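Side-chain contacts in ceramide very long chain fatty acid hydroxylase SCS7 (Saccharomyces cerevisiae, PDB 4ZR1), which hydroxylates the very long chain fatty acids of ceramides, probably at C-2, using oxygen and electrons from cytochrome b5, in sphingolipid synthesis: residues 53-56 against 57-60; 117-120 against 121-125; 154-157 against 158-161; 229-232 against 233-237. All blocks are in the same frame, centred on the assembly; numbering follows the deposited sequence.

Contact 1 of 4, residues 53-56 against 57-60; sequences FLDL and NRPL
Asp-55 meets Asn-57 and Arg-58 round a type I beta turn that runs from Asp-55 to Arg-58, and its side chain builds an Asx turn onto the same corner. The beta turn is established by the bond from Arg-58 N to Asp-55 O, 2.9 Å long and fairly straight at 163°. From CB the side chain of Asp-55 leaves with CG anti to the backbone N (chi1 -180°), which sends the carboxylate forward beside the next residues. CG itself passes Asn-57 CB at 4.0 Å. One branch, OD1, then accepts a hydrogen bond from Asn-57 N over 3.1 Å; the N-H arrives from above the carboxylate plane, and this bond defines the Asx turn. The other branch, OD2, rests against the aliphatic part of Arg-58, 3.4 Å from its CG. The two side chains run alongside each other, but Asp-55 OD2 and Arg-58 NE remain 4.8 Å apart, so any electrostatic attraction acts without contact between the charged atoms.

On the apolar side the turn brings Leu-60 back to Leu-54 and Leu-56. Tyr-179 of helix 164-179 touches all three leucines, while Gln-63 OE1 accepts from Asp-55 N and links the turn to helix 60-65. Leu-54 and Leu-60 cross at about a right angle, with Leu-60 CD2 3.9 Å from Leu-54 CB. That same methyl carbon, Leu-60 CD2, also meets Leu-56 CD2 at 4.2 Å.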
loop_
_atom_site.group_PDB
_atom_site.type_symbol
_atom_site.label_atom_id
_atom_site.label_comp_id
_atom_site.label_asym_id
_atom_site.label_seq_id
_atom_site.Cartn_x
_atom_site.Cartn_y
_atom_site.Cartn_z
ATOM N N PHE A 53 16.277 15.368 -1.609
ATOM C CA PHE A 53 15.387 14.427 -2.281
ATOM C C PHE A 53 14.214 15.120 -2.986
ATOM O O PHE A 53 14.341 15.574 -4.114
ATOM C CB PHE A 53 14.873 13.408 -1.267
ATOM C CG PHE A 53 14.042 12.309 -1.866
ATOM C CD1 PHE A 53 14.493 11.600 -2.968
ATOM C CD2 PHE A 53 12.829 11.954 -1.297
ATOM C CE1 PHE A 53 13.728 10.580 -3.514
ATOM C CE2 PHE A 53 12.058 10.928 -1.836
ATOM C CZ PHE A 53 12.508 10.242 -2.944
ATOM N N LEU A 54 13.067 15.183 -2.322
ATOM C CA LEU A 54 11.918 15.880 -2.871
ATOM C C LEU A 54 11.547 17.078 -1.998
ATOM O O LEU A 54 11.645 17.033 -0.768
ATOM C CB LEU A 54 10.716 14.937 -2.997
ATOM C CG LEU A 54 10.817 13.747 -3.954
ATOM C CD1 LEU A 54 9.596 12.868 -3.783
ATOM C CD2 LEU A 54 10.954 14.175 -5.410
ATOM N N ASP A 55 11.123 18.150 -2.649
ATOM C CA ASP A 55 10.653 19.332 -1.954
ATOM C C ASP A 55 9.155 19.189 -1.751
ATOM O O ASP A 55 8.378 19.356 -2.694
ATOM C CB ASP A 55 11.005 20.591 -2.749
ATOM C CG ASP A 55 10.547 21.877 -2.073
ATOM O OD1 ASP A 55 10.063 21.818 -0.918
ATOM O OD2 ASP A 55 10.694 22.957 -2.703
ATOM N N LEU A 56 8.762 18.866 -0.520
ATOM C CA LEU A 56 7.345 18.686 -0.181
ATOM C C LEU A 56 6.458 19.885 -0.506
ATOM O O LEU A 56 5.250 19.744 -0.630
ATOM C CB LEU A 56 7.187 18.379 1.304
ATOM C CG LEU A 56 7.429 16.949 1.782
ATOM C CD1 LEU A 56 7.133 16.804 3.271
ATOM C CD2 LEU A 56 6.576 15.995 0.980
ATOM N N ASN A 57 7.070 21.056 -0.628
ATOM C CA ASN A 57 6.353 22.299 -0.869
ATOM C C ASN A 57 5.896 22.391 -2.334
ATOM O O ASN A 57 5.000 23.170 -2.684
ATOM C CB ASN A 57 7.233 23.499 -0.509
ATOM C CG ASN A 57 6.437 24.637 0.082
ATOM O OD1 ASN A 57 5.519 24.414 0.854
ATOM N ND2 ASN A 57 6.774 25.854 -0.287
ATOM N N ARG A 58 6.487 21.559 -3.179
ATOM C CA ARG A 58 6.246 21.630 -4.611
ATOM C C ARG A 58 5.681 20.296 -5.081
ATOM O O ARG A 58 6.001 19.264 -4.493
ATOM C CB ARG A 58 7.550 21.968 -5.342
ATOM C CG ARG A 58 8.164 23.318 -4.993
ATOM C CD ARG A 58 7.421 24.445 -5.672
ATOM N NE ARG A 58 8.188 25.681 -5.684
ATOM C CZ ARG A 58 7.795 26.821 -5.121
ATOM N NH1 ARG A 58 8.559 27.908 -5.206
ATOM N NH2 ARG A 58 6.636 26.883 -4.493
ATOM N N PRO A 59 4.842 20.309 -6.136
ATOM C CA PRO A 59 4.213 19.059 -6.609
ATOM C C PRO A 59 5.256 17.963 -6.819
ATOM O O PRO A 59 6.296 18.215 -7.434
ATOM C CB PRO A 59 3.553 19.466 -7.936
ATOM C CG PRO A 59 3.297 20.950 -7.794
ATOM C CD PRO A 59 4.444 21.483 -6.938
ATOM N N LEU A 60 4.978 16.775 -6.288
ATOM C CA LEU A 60 5.964 15.702 -6.167
ATOM C C LEU A 60 6.207 14.916 -7.451
ATOM O O LEU A 60 7.318 14.461 -7.714
ATOM C CB LEU A 60 5.535 14.735 -5.056
ATOM C CG LEU A 60 5.490 15.307 -3.634
ATOM C CD1 LEU A 60 4.864 14.322 -2.668
ATOM C CD2 LEU A 60 6.885 15.682 -3.171
#

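Contact 2 of 4, residues 117-120 against 121-125; sequences YHMG and VALKN
Tyr-117 and Val-121 form a CH-pi contact one helical turn apart: Val-121 CG2 sits over a ring face, 3.9 Å from the centroid and 18° off the normal. The tyrosine takes CG anti to its own backbone N (chi1 168°), which slants the ring outward and towards the next turn, where this methyl branch covers a face. Other apolar contact is looser, with Met-119 CG 4.1 Å from Leu-123 CD1.

The backbone bonds across the contact are of the alpha-helical i to i+4 kind: Val-121 N to Tyr-117 O at 3.0 Å, and likewise Ala-122 N to His-118 O and Leu-123 N to Met-119 O. A side chain then joins in. Asn-125 ND2 donates to Val-121 O, and Lys-124 N, only three residues on, reaches the same oxygen from the opposite face of its plane. His-118 turns its ND1 to Val-114 O, a turn earlier.

Met-119 and Ala-122 also touch helix 211-236, and Leu-123 packs on helix 128-154. The arrangement belongs to the end of the first transmembrane helix assigned to the lumenal side, where an asparagine amide bonds back to a backbone carbonyl before the next membrane helix.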
loop_
_atom_site.group_PDB
_atom_site.type_symbol
_atom_site.label_atom_id
_atom_site.label_comp_id
_atom_site.label_asym_id
_atom_site.label_seq_id
_atom_site.Cartn_x
_atom_site.Cartn_y
_atom_site.Cartn_z
ATOM N N TYR A 117 -23.461 -8.013 -6.550
ATOM C CA TYR A 117 -24.056 -8.372 -7.833
ATOM C C TYR A 117 -23.522 -9.709 -8.334
ATOM O O TYR A 117 -24.300 -10.582 -8.718
ATOM C CB TYR A 117 -23.807 -7.305 -8.889
ATOM C CG TYR A 117 -24.162 -7.770 -10.293
ATOM C CD1 TYR A 117 -25.457 -7.650 -10.781
ATOM C CD2 TYR A 117 -23.200 -8.346 -11.120
ATOM C CE1 TYR A 117 -25.783 -8.090 -12.052
ATOM C CE2 TYR A 117 -23.516 -8.786 -12.386
ATOM C CZ TYR A 117 -24.806 -8.657 -12.853
ATOM O OH TYR A 117 -25.111 -9.098 -14.128
ATOM N N HIS A 118 -22.201 -9.862 -8.353
ATOM C CA HIS A 118 -21.600 -11.103 -8.839
ATOM C C HIS A 118 -21.968 -12.299 -7.964
ATOM O O HIS A 118 -22.171 -13.401 -8.467
ATOM C CB HIS A 118 -20.084 -10.973 -8.925
ATOM C CG HIS A 118 -19.612 -10.155 -10.088
ATOM N ND1 HIS A 118 -19.633 -8.778 -10.084
ATOM C CD2 HIS A 118 -19.097 -10.521 -11.286
ATOM C CE1 HIS A 118 -19.156 -8.331 -11.233
ATOM N NE2 HIS A 118 -18.819 -9.368 -11.978
ATOM N N MET A 119 -22.065 -12.087 -6.657
ATOM C CA MET A 119 -22.424 -13.181 -5.772
ATOM C C MET A 119 -23.902 -13.518 -5.910
ATOM O O MET A 119 -24.279 -14.688 -5.905
ATOM C CB MET A 119 -22.090 -12.851 -4.312
ATOM C CG MET A 119 -22.264 -14.039 -3.360
ATOM S SD MET A 119 -21.446 -15.560 -3.930
ATOM C CE MET A 119 -21.607 -16.600 -2.491
ATOM N N GLY A 120 -24.736 -12.490 -6.024
ATOM C CA GLY A 120 -26.165 -12.690 -6.199
ATOM C C GLY A 120 -26.499 -13.484 -7.453
ATOM O O GLY A 120 -27.400 -14.319 -7.429
ATOM N N VAL A 121 -25.773 -13.222 -8.541
ATOM C CA VAL A 121 -25.922 -13.957 -9.792
ATOM C C VAL A 121 -25.608 -15.432 -9.588
ATOM O O VAL A 121 -26.364 -16.308 -10.015
ATOM C CB VAL A 121 -24.989 -13.413 -10.900
ATOM C CG1 VAL A 121 -24.971 -14.360 -12.097
ATOM C CG2 VAL A 121 -25.396 -12.006 -11.319
ATOM N N ALA A 122 -24.481 -15.699 -8.941
ATOM C CA ALA A 122 -24.068 -17.062 -8.657
ATOM C C ALA A 122 -25.108 -17.820 -7.816
ATOM O O ALA A 122 -25.354 -19.005 -8.045
ATOM C CB ALA A 122 -22.719 -17.057 -7.959
ATOM N N LEU A 123 -25.729 -17.136 -6.861
ATOM C CA LEU A 123 -26.692 -17.772 -5.962
ATOM C C LEU A 123 -28.047 -18.068 -6.619
ATOM O O LEU A 123 -28.926 -18.634 -5.980
ATOM C CB LEU A 123 -26.913 -16.904 -4.717
ATOM C CG LEU A 123 -25.748 -16.818 -3.730
ATOM C CD1 LEU A 123 -25.978 -15.699 -2.729
ATOM C CD2 LEU A 123 -25.554 -18.137 -3.003
ATOM N N LYS A 124 -28.220 -17.700 -7.884
ATOM C CA LYS A 124 -29.477 -17.962 -8.593
ATOM C C LYS A 124 -29.240 -18.987 -9.716
ATOM O O LYS A 124 -30.169 -19.483 -10.341
ATOM C CB LYS A 124 -30.040 -16.642 -9.145
ATOM C CG LYS A 124 -31.160 -16.651 -10.234
ATOM C CD LYS A 124 -32.318 -17.655 -10.090
ATOM C CE LYS A 124 -33.336 -17.476 -11.205
ATOM N NZ LYS A 124 -32.636 -17.462 -12.532
ATOM N N ASN A 125 -27.990 -19.358 -9.950
ATOM C CA ASN A 125 -27.697 -20.223 -11.083
ATOM C C ASN A 125 -26.837 -21.409 -10.708
ATOM O O ASN A 125 -26.343 -22.144 -11.571
ATOM C CB ASN A 125 -27.025 -19.409 -12.175
ATOM C CG ASN A 125 -27.897 -18.273 -12.656
ATOM O OD1 ASN A 125 -28.796 -18.482 -13.467
ATOM N ND2 ASN A 125 -27.654 -17.066 -12.145
#

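Contact 3 of 4, residues 154-157 against 158-161; sequences FHFD and DWLP. With ZN (zinc ion), chain D.
Phe-156 and Asp-157 each offer a carbonyl to an N-H three residues on, so two overlapping i to i+3 turns follow helix 128-154. Trp-159 N donates to Phe-156 O at 3.0 Å, and Leu-160 N to Asp-157 O at 2.8 Å with an N-H to oxygen angle of 154°. The first turn has Asp-157 at positive phi (45°), which is not helical; only the second, through Asp-158 and Trp-159, is 3-10-like.

Folding back in this way puts Trp-159 CB over a face of the Phe-156 ring, 4.1 Å from its centroid and 29° off the normal, a CH-pi contact. The ring's CE2 makes the closest apolar approach to Trp-159 CB, at 3.7 Å. Its neighbour CD2 lies 3.9 Å from Leu-160 CG. Trp-159 meets the phenyl ring through its CB, while its indole passes near Phe-156 O. Leu-160 continues onto helices 71-78 and 164-179, and Asp-158 makes a salt bridge with Lys-71.

Just before the turns, His-155 binds zinc through NE2, sharing the ion with His-150, His-174, His-178 and His-254. At the far edge of this imidazole, in the ring plane, Asp-157 OD2 takes a weak hydrogen bond from ND1 over 3.3 Å. Its other oxygen, OD1, is hydrogen-bonded to His-170 NE2. Asp-157 is thus a second-shell carboxylate: held on one oxygen by helix 164-179, it may help to hold the rotation of the His-155 ring, though the bond is weak, and its negative charge would probably polarise that imidazole.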
loop_
_atom_site.group_PDB
_atom_site.type_symbol
_atom_site.label_atom_id
_atom_site.label_comp_id
_atom_site.label_asym_id
_atom_site.label_seq_id
_atom_site.Cartn_x
_atom_site.Cartn_y
_atom_site.Cartn_z
ATOM N N PHE A 154 4.603 -3.956 -5.468
ATOM C CA PHE A 154 4.740 -2.746 -4.671
ATOM C C PHE A 154 6.172 -2.497 -4.166
ATOM O O PHE A 154 6.652 -1.365 -4.170
ATOM C CB PHE A 154 3.783 -2.798 -3.485
ATOM C CG PHE A 154 2.348 -2.647 -3.866
ATOM C CD1 PHE A 154 1.986 -2.481 -5.194
ATOM C CD2 PHE A 154 1.351 -2.674 -2.898
ATOM C CE1 PHE A 154 0.656 -2.338 -5.551
ATOM C CE2 PHE A 154 0.016 -2.531 -3.256
ATOM C CZ PHE A 154 -0.329 -2.363 -4.577
ATOM N N HIS A 155 6.852 -3.540 -3.719
ATOM C CA HIS A 155 8.222 -3.368 -3.260
ATOM C C HIS A 155 9.242 -3.967 -4.227
ATOM O O HIS A 155 10.199 -4.601 -3.802
ATOM C CB HIS A 155 8.397 -3.966 -1.865
ATOM C CG HIS A 155 7.772 -3.141 -0.784
ATOM N ND1 HIS A 155 8.432 -2.105 -0.164
ATOM C CD2 HIS A 155 6.540 -3.193 -0.225
ATOM C CE1 HIS A 155 7.636 -1.557 0.739
ATOM N NE2 HIS A 155 6.482 -2.199 0.721
ATOM N N PHE A 156 9.014 -3.765 -5.523
ATOM C CA PHE A 156 10.010 -4.010 -6.564
ATOM C C PHE A 156 11.388 -3.483 -6.147
ATOM O O PHE A 156 12.393 -4.192 -6.247
ATOM C CB PHE A 156 9.565 -3.345 -7.867
ATOM C CG PHE A 156 9.959 -4.092 -9.105
ATOM C CD1 PHE A 156 9.246 -5.206 -9.508
ATOM C CD2 PHE A 156 11.020 -3.662 -9.887
ATOM C CE1 PHE A 156 9.595 -5.889 -10.656
ATOM C CE2 PHE A 156 11.370 -4.344 -11.036
ATOM C CZ PHE A 156 10.658 -5.458 -11.420
ATOM N N ASP A 157 11.408 -2.234 -5.680
ATOM C CA ASP A 157 12.584 -1.592 -5.068
ATOM C C ASP A 157 13.906 -1.809 -5.808
ATOM O O ASP A 157 14.081 -1.299 -6.912
ATOM C CB ASP A 157 12.728 -2.054 -3.616
ATOM C CG ASP A 157 11.486 -1.747 -2.779
ATOM O OD1 ASP A 157 10.556 -1.071 -3.279
ATOM O OD2 ASP A 157 11.447 -2.173 -1.608
ATOM N N ASP A 158 14.827 -2.547 -5.185
ATOM C CA ASP A 158 16.163 -2.811 -5.739
ATOM C C ASP A 158 16.122 -3.234 -7.212
ATOM O O ASP A 158 16.966 -2.821 -8.004
ATOM C CB ASP A 158 16.871 -3.895 -4.912
ATOM C CG ASP A 158 18.381 -3.927 -5.132
ATOM O OD1 ASP A 158 18.887 -3.199 -6.016
ATOM O OD2 ASP A 158 19.065 -4.700 -4.423
ATOM N N TRP A 159 15.126 -4.036 -7.577
ATOM C CA TRP A 159 15.021 -4.576 -8.930
ATOM C C TRP A 159 14.581 -3.539 -9.978
ATOM O O TRP A 159 14.450 -3.865 -11.158
ATOM C CB TRP A 159 14.056 -5.773 -8.938
ATOM C CG TRP A 159 14.394 -6.836 -7.905
ATOM C CD1 TRP A 159 15.642 -7.220 -7.500
ATOM C CD2 TRP A 159 13.466 -7.632 -7.142
ATOM N NE1 TRP A 159 15.550 -8.205 -6.543
ATOM C CE2 TRP A 159 14.229 -8.476 -6.304
ATOM C CE3 TRP A 159 12.066 -7.713 -7.086
ATOM C CZ2 TRP A 159 13.638 -9.389 -5.422
ATOM C CZ3 TRP A 159 11.481 -8.622 -6.206
ATOM C CH2 TRP A 159 12.268 -9.446 -5.391
ATOM N N LEU A 160 14.366 -2.296 -9.555
ATOM C CA LEU A 160 13.900 -1.237 -10.457
ATOM C C LEU A 160 14.956 -0.762 -11.460
ATOM O O LEU A 160 16.147 -0.721 -11.150
ATOM C CB LEU A 160 13.420 -0.026 -9.651
ATOM C CG LEU A 160 11.991 0.047 -9.105
ATOM C CD1 LEU A 160 11.907 1.138 -8.049
ATOM C CD2 LEU A 160 11.013 0.334 -10.225
ATOM N N PRO A 161 14.513 -0.376 -12.667
ATOM C CA PRO A 161 15.392 0.212 -13.680
ATOM C C PRO A 161 15.961 1.553 -13.252
ATOM O O PRO A 161 15.570 2.093 -12.219
ATOM C CB PRO A 161 14.469 0.405 -14.889
ATOM C CG PRO A 161 13.279 -0.455 -14.629
ATOM C CD PRO A 161 13.126 -0.504 -13.148
HETATM ZN ZN ZN D . 4.877 -1.637 1.871
#

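Contact 4 of 4, residues 229-232 against 233-237; sequences DECH and FFLHH. With ZN (zinc ion), chain C; BOG (octyl beta-D-glucopyranoside), chain G; BOG (octyl beta-D-glucopyranoside), chain H.
His-232 and His-236 bring their NE2 atoms to one zinc ion. The bond from His-232 NE2 to zinc is 2.3 Å long. That from His-236 NE2 to zinc is 2.1 Å. The two nitrogens stand 3.5 Å apart, His-232 NE2 to His-236 NE2, with the ring planes 60° to each other. His-177, His-251 and His-255 complete this metal site.

The next shell is the helix itself. The four-residue spacing puts both histidines on one side, and their first torsions converge the rings: CG of His-232 is anti to the backbone N (chi1 -174°), whereas CG of His-236 lies beside its own (chi1 -75°). His-232 O adds a backbone contact, lying at the edge of the second imidazole, 3.4 Å from His-236 CD2. Regular i to i+4 bonds keep the spacing, among them Leu-235 N to Cys-231 O at 2.9 Å. This HxxxHH sequence fits the histidine boxes of the family.

Away from the metal, Phe-234 has Phe-233 CD2 over one face. Two octyl glucoside molecules border this ring, one with its C5' 3.4 Å from Phe-234 CE2, as might be expected of a lipid-facing surface. Glu-230 runs beside Phe-234 and touches Trp-104. Cys-231 SG packs 4.1 Å from Leu-235 CG. This end of helix 211-236, probably cytoplasmic, touches helix 242-256 through Cys-231 and Leu-235 and helix 106-125 through Glu-230.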
loop_
_atom_site.group_PDB
_atom_site.type_symbol
_atom_site.label_atom_id
_atom_site.label_comp_id
_atom_site.label_asym_id
_atom_site.label_seq_id
_atom_site.Cartn_x
_atom_site.Cartn_y
_atom_site.Cartn_z
ATOM N N ASP A 229 -8.116 -3.087 2.116
ATOM C CA ASP A 229 -7.827 -1.655 2.023
ATOM C C ASP A 229 -8.441 -0.919 3.197
ATOM O O ASP A 229 -7.856 0.031 3.708
ATOM C CB ASP A 229 -8.357 -1.066 0.712
ATOM C CG ASP A 229 -7.306 -0.233 -0.050
ATOM O OD1 ASP A 229 -6.197 0.036 0.479
ATOM O OD2 ASP A 229 -7.608 0.155 -1.204
ATOM N N GLU A 230 -9.635 -1.350 3.608
ATOM C CA GLU A 230 -10.277 -0.805 4.797
ATOM C C GLU A 230 -9.458 -1.155 6.024
ATOM O O GLU A 230 -9.141 -0.290 6.833
ATOM C CB GLU A 230 -11.698 -1.328 4.939
ATOM C CG GLU A 230 -12.600 -0.864 3.818
ATOM C CD GLU A 230 -12.590 0.646 3.658
ATOM O OE1 GLU A 230 -13.145 1.348 4.519
ATOM O OE2 GLU A 230 -12.007 1.133 2.679
ATOM N N CYS A 231 -9.096 -2.428 6.146
ATOM C CA CYS A 231 -8.195 -2.834 7.207
ATOM C C CYS A 231 -6.938 -1.963 7.164
ATOM O O CYS A 231 -6.584 -1.317 8.157
ATOM C CB CYS A 231 -7.827 -4.310 7.087
ATOM S SG CYS A 231 -6.780 -4.902 8.444
ATOM N N HIS A 232 -6.292 -1.930 5.999
ATOM C CA HIS A 232 -5.073 -1.151 5.808
ATOM C C HIS A 232 -5.232 0.284 6.288
ATOM O O HIS A 232 -4.385 0.792 7.015
ATOM C CB HIS A 232 -4.660 -1.151 4.344
ATOM C CG HIS A 232 -3.347 -0.490 4.102
ATOM N ND1 HIS A 232 -2.945 -0.061 2.860
ATOM C CD2 HIS A 232 -2.337 -0.189 4.954
ATOM C CE1 HIS A 232 -1.744 0.485 2.954
ATOM N NE2 HIS A 232 -1.355 0.424 4.214
ATOM N N PHE A 233 -6.329 0.926 5.896
ATOM C CA PHE A 233 -6.621 2.272 6.363
ATOM C C PHE A 233 -6.640 2.370 7.888
ATOM O O PHE A 233 -5.955 3.213 8.473
ATOM C CB PHE A 233 -7.959 2.773 5.810
ATOM C CG PHE A 233 -8.207 4.228 6.084
ATOM C CD1 PHE A 233 -7.676 5.206 5.244
ATOM C CD2 PHE A 233 -8.933 4.630 7.201
ATOM C CE1 PHE A 233 -7.887 6.554 5.502
ATOM C CE2 PHE A 233 -9.151 5.991 7.468
ATOM C CZ PHE A 233 -8.627 6.946 6.622
ATOM N N PHE A 234 -7.411 1.507 8.538
ATOM C CA PHE A 234 -7.687 1.712 9.952
ATOM C C PHE A 234 -6.523 1.249 10.814
ATOM O O PHE A 234 -6.429 1.602 11.988
ATOM C CB PHE A 234 -9.006 1.034 10.341
ATOM C CG PHE A 234 -10.213 1.720 9.750
ATOM C CD1 PHE A 234 -10.519 3.031 10.103
ATOM C CD2 PHE A 234 -11.017 1.077 8.825
ATOM C CE1 PHE A 234 -11.610 3.684 9.547
ATOM C CE2 PHE A 234 -12.110 1.722 8.265
ATOM C CZ PHE A 234 -12.407 3.024 8.628
ATOM N N LEU A 235 -5.606 0.509 10.208
ATOM C CA LEU A 235 -4.341 0.213 10.858
ATOM C C LEU A 235 -3.518 1.487 11.084
ATOM O O LEU A 235 -2.813 1.604 12.081
ATOM C CB LEU A 235 -3.536 -0.786 10.033
ATOM C CG LEU A 235 -4.010 -2.233 9.998
ATOM C CD1 LEU A 235 -2.943 -3.069 9.308
ATOM C CD2 LEU A 235 -4.279 -2.752 11.406
ATOM N N HIS A 236 -3.604 2.436 10.157
ATOM C CA HIS A 236 -2.859 3.691 10.275
ATOM C C HIS A 236 -3.608 4.751 11.074
ATOM O O HIS A 236 -3.017 5.465 11.887
ATOM C CB HIS A 236 -2.535 4.269 8.890
ATOM C CG HIS A 236 -1.431 3.555 8.182
ATOM N ND1 HIS A 236 -0.104 3.812 8.433
ATOM C CD2 HIS A 236 -1.460 2.592 7.231
ATOM C CE1 HIS A 236 0.641 3.032 7.671
ATOM N NE2 HIS A 236 -0.156 2.285 6.930
ATOM N N HIS A 237 -4.910 4.854 10.830
ATOM C CA HIS A 237 -5.675 5.997 11.298
ATOM C C HIS A 237 -6.723 5.686 12.369
ATOM O O HIS A 237 -7.802 6.283 12.384
ATOM C CB HIS A 237 -6.336 6.670 10.095
ATOM C CG HIS A 237 -5.356 7.296 9.154
ATOM N ND1 HIS A 237 -5.124 6.816 7.884
ATOM C CD2 HIS A 237 -4.522 8.353 9.314
ATOM C CE1 HIS A 237 -4.207 7.561 7.294
ATOM N NE2 HIS A 237 -3.825 8.501 8.141
HETATM ZN ZN ZN C . 0.528 1.092 5.356
HETATM C C1 BOG G . -13.172 2.098 14.570
HETATM O O1 BOG G . -12.575 1.478 13.456
HETATM C C2 BOG G . -12.190 3.083 15.161
HETATM O O2 BOG G . -11.064 2.374 15.615
HETATM C C3 BOG G . -12.805 3.815 16.330
HETATM O O3 BOG G . -11.956 4.876 16.705
HETATM C C4 BOG G . -14.170 4.347 15.954
HETATM O O4 BOG G . -14.825 4.797 17.117
HETATM C C5 BOG G . -14.977 3.231 15.333
HETATM O O5 BOG G . -14.329 2.789 14.164
HETATM C C6 BOG G . -16.373 3.714 15.003
HETATM O O6 BOG G . -16.340 5.082 14.660
HETATM C "C1'" BOG G . -12.335 0.095 13.586
HETATM C "C2'" BOG G . -12.319 -0.521 12.204
HETATM C "C3'" BOG G . -11.904 -1.974 12.270
HETATM C "C4'" BOG G . -12.521 -2.729 11.113
HETATM C "C5'" BOG G . -11.865 -2.321 9.813
HETATM C "C6'" BOG G . -11.508 -3.572 9.037
HETATM C "C7'" BOG G . -12.685 -4.032 8.203
HETATM C "C8'" BOG G . -12.241 -5.197 7.350
HETATM C C1 BOG H . -15.629 6.248 11.113
HETATM O O1 BOG H . -16.192 5.030 11.543
HETATM C C2 BOG H . -16.374 7.430 11.700
HETATM O O2 BOG H . -17.733 7.379 11.325
HETATM C C3 BOG H . -15.768 8.715 11.176
HETATM O O3 BOG H . -16.308 9.820 11.862
HETATM C C4 BOG H . -14.265 8.695 11.356
HETATM O O4 BOG H . -13.706 9.801 10.681
HETATM C C5 BOG H . -13.692 7.395 10.822
HETATM O O5 BOG H . -14.277 6.307 11.496
HETATM C C6 BOG H . -12.193 7.355 11.031
HETATM O O6 BOG H . -11.537 7.716 9.838
HETATM C "C1'" BOG H . -15.463 3.892 11.140
HETATM C "C2'" BOG H . -16.343 2.956 10.338
HETATM C "C3'" BOG H . -15.566 1.694 10.015
HETATM C "C4'" BOG H . -16.220 0.943 8.872
HETATM C "C5'" BOG H . -15.142 0.239 8.073
HETATM C "C6'" BOG H . -15.636 -1.088 7.539
HETATM C "C7'" BOG H . -16.216 -0.913 6.150
HETATM C "C8'" BOG H . -16.371 -2.274 5.501
#

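From the N terminus the four contacts follow in series, each closing a loop or helical turn of a few residues, and none nests in or crosses another. Contact 1 turns the probably cytoplasmic chain between helices 44-51 and 60-65. Contact 2 lies at the end of helix 106-125 assigned to the lumenal side, its centre about 48 Å from that of contact 1 and on the opposite side of the chain's centre. Contact 3 makes the corner between helices 128-154 and 164-179, and contact 4 ends helix 211-236. Contacts 3 and 4 approach within about 7 Å between nearest atoms, each supplying histidines to one ion of what is likely a catalytic dimetal centre.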